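Local atomic coordinates of exonuclease (Laribacter hongkongensis, PDB entry 3SYY), a protein that digests double-stranded DNA with strict 5'-to-3' polarity, as a magnesium-binding alkaline exonuclease of the lambda-exonuclease-like PD-(D/E)XK family. Residues 72-75 against 76-80. Residues are numbered along the deposited sequence; the frame is centred on the assembly and turned at random.
Sequences RARY and IIETG
Arg-74 and Glu-78, one turn apart near the C-terminal end of helix 59-79, form an i to i+4 salt bridge on a helix that packs against the five-stranded sheet of this PD-(D/E)XK nuclease. Their side chains run alongside each other, and Arg-74 NE meets Glu-78 OE1 at 2.9 Å with an N-H...O angle of 165°. The carboxylate oxygen offers its anti lone pair and lies close to the guanidinium plane, although the two flat groups are not coplanar. Both chains bend at chi2, which sets NE beside OE1, and a water adds weak bonds to Arg-74 NH2 and Glu-78 OE1.

Three i to i+4 backbone hydrogen bonds precede the helix end: Ile-76 N to Arg-72 O (3.2 Å), Ile-77 N to Ala-73 O (2.9 Å) and Glu-78 N to Arg-74 O (2.9 Å). Thr-79 N bonds Tyr-75 O only weakly, at an N-H...O angle of 122°. Gly-80 N still donates to Ile-76 O at 2.7 Å, although the positive phi of Gly-80 takes the chain out of the helix.

Apolar contact centres on the buried Tyr-75, whose ring packs among sheet residues including Ile-111 and Val-153. Thr-79 CG2 makes a CH-pi contact over one ring face, 4.1 Å from the centroid.

Two hydroxyls add polar bonds. Tyr-75 OH is hydrogen-bonded to Asp-151 OD2. Tyr-75 O, besides the weak amide bond, accepts Thr-79 OG1 at 2.8 Å, the donor lying 41° out of the carbonyl plane and not on a lone pair.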
loop_
_atom_site.group_PDB
_atom_site.type_symbol
_atom_site.label_atom_id
_atom_site.label_comp_id
_atom_site.label_asym_id
_atom_site.label_seq_id
_atom_site.Cartn_x
_atom_site.Cartn_y
_atom_site.Cartn_z
ATOM N N ARG A 72 -27.185 4.956 -13.307
ATOM C CA ARG A 72 -28.308 5.904 -13.181
ATOM C C ARG A 72 -29.335 5.583 -14.297
ATOM O O ARG A 72 -30.535 5.492 -14.014
ATOM C CB ARG A 72 -27.871 7.384 -13.283
ATOM C CG ARG A 72 -29.019 8.396 -12.902
ATOM C CD ARG A 72 -28.522 9.904 -12.834
ATOM N NE ARG A 72 -27.655 10.098 -11.647
ATOM C CZ ARG A 72 -26.314 10.115 -11.648
ATOM N NH1 ARG A 72 -25.616 9.989 -12.783
ATOM N NH2 ARG A 72 -25.652 10.257 -10.507
ATOM N N ALA A 73 -28.864 5.406 -15.533
ATOM C CA ALA A 73 -29.775 5.123 -16.643
ATOM C C ALA A 73 -30.466 3.794 -16.414
ATOM O O ALA A 73 -31.680 3.727 -16.547
ATOM C CB ALA A 73 -29.072 5.156 -17.979
ATOM N N ARG A 74 -29.723 2.754 -16.044
ATOM C CA ARG A 74 -30.309 1.453 -15.761
ATOM C C ARG A 74 -31.409 1.518 -14.700
ATOM O O ARG A 74 -32.443 0.809 -14.798
ATOM C CB ARG A 74 -29.240 0.424 -15.359
ATOM C CG ARG A 74 -29.788 -0.986 -15.078
ATOM C CD ARG A 74 -30.292 -1.714 -16.403
ATOM N NE ARG A 74 -30.443 -3.142 -16.110
ATOM C CZ ARG A 74 -29.511 -4.089 -16.300
ATOM N NH1 ARG A 74 -28.348 -3.817 -16.885
ATOM N NH2 ARG A 74 -29.760 -5.337 -15.935
ATOM N N TYR A 75 -31.189 2.325 -13.660
ATOM C CA TYR A 75 -32.192 2.436 -12.602
ATOM C C TYR A 75 -33.501 2.995 -13.185
ATOM O O TYR A 75 -34.565 2.471 -12.882
ATOM C CB TYR A 75 -31.699 3.386 -11.503
ATOM C CG TYR A 75 -32.744 3.820 -10.508
ATOM C CD1 TYR A 75 -33.120 2.982 -9.457
ATOM C CD2 TYR A 75 -33.348 5.081 -10.597
ATOM C CE1 TYR A 75 -34.024 3.395 -8.497
ATOM C CE2 TYR A 75 -34.287 5.498 -9.634
ATOM C CZ TYR A 75 -34.614 4.653 -8.597
ATOM O OH TYR A 75 -35.514 4.995 -7.607
ATOM N N ILE A 76 -33.417 4.088 -13.935
ATOM C CA ILE A 76 -34.626 4.700 -14.603
ATOM C C ILE A 76 -35.280 3.686 -15.582
ATOM O O ILE A 76 -36.518 3.572 -15.667
ATOM C CB ILE A 76 -34.276 6.029 -15.289
ATOM C CG1 ILE A 76 -33.716 7.064 -14.299
ATOM C CG2 ILE A 76 -35.523 6.698 -16.009
ATOM C CD1 ILE A 76 -32.832 8.108 -15.009
ATOM N N ILE A 77 -34.468 2.921 -16.297
ATOM C CA ILE A 77 -35.020 1.846 -17.165
ATOM C C ILE A 77 -35.816 0.882 -16.331
ATOM O O ILE A 77 -36.977 0.565 -16.682
ATOM C CB ILE A 77 -33.916 1.105 -17.927
ATOM C CG1 ILE A 77 -33.304 2.054 -18.943
ATOM C CG2 ILE A 77 -34.455 -0.153 -18.615
ATOM C CD1 ILE A 77 -32.030 1.502 -19.588
ATOM N N GLU A 78 -35.244 0.448 -15.210
ATOM C CA GLU A 78 -35.877 -0.534 -14.365
ATOM C C GLU A 78 -37.102 -0.009 -13.612
ATOM O O GLU A 78 -37.982 -0.798 -13.224
ATOM C CB GLU A 78 -34.884 -1.149 -13.371
ATOM C CG GLU A 78 -33.686 -1.844 -14.036
ATOM C CD GLU A 78 -34.026 -3.209 -14.594
ATOM O OE1 GLU A 78 -33.224 -3.758 -15.377
ATOM O OE2 GLU A 78 -35.090 -3.753 -14.225
ATOM N N THR A 79 -37.170 1.295 -13.365
ATOM C CA THR A 79 -38.193 1.758 -12.439
ATOM C C THR A 79 -39.138 2.764 -13.063
ATOM O O THR A 79 -40.231 2.953 -12.565
ATOM C CB THR A 79 -37.593 2.483 -11.209
ATOM O OG1 THR A 79 -36.872 3.631 -11.676
ATOM C CG2 THR A 79 -36.720 1.558 -10.361
ATOM N N GLY A 80 -38.699 3.479 -14.081
ATOM C CA GLY A 80 -39.494 4.571 -14.636
ATOM C C GLY A 80 -39.582 5.833 -13.790
ATOM O O GLY A 80 -40.454 6.688 -14.046
HETATM O O HOH W 1 -32.298 -6.725 -14.095
#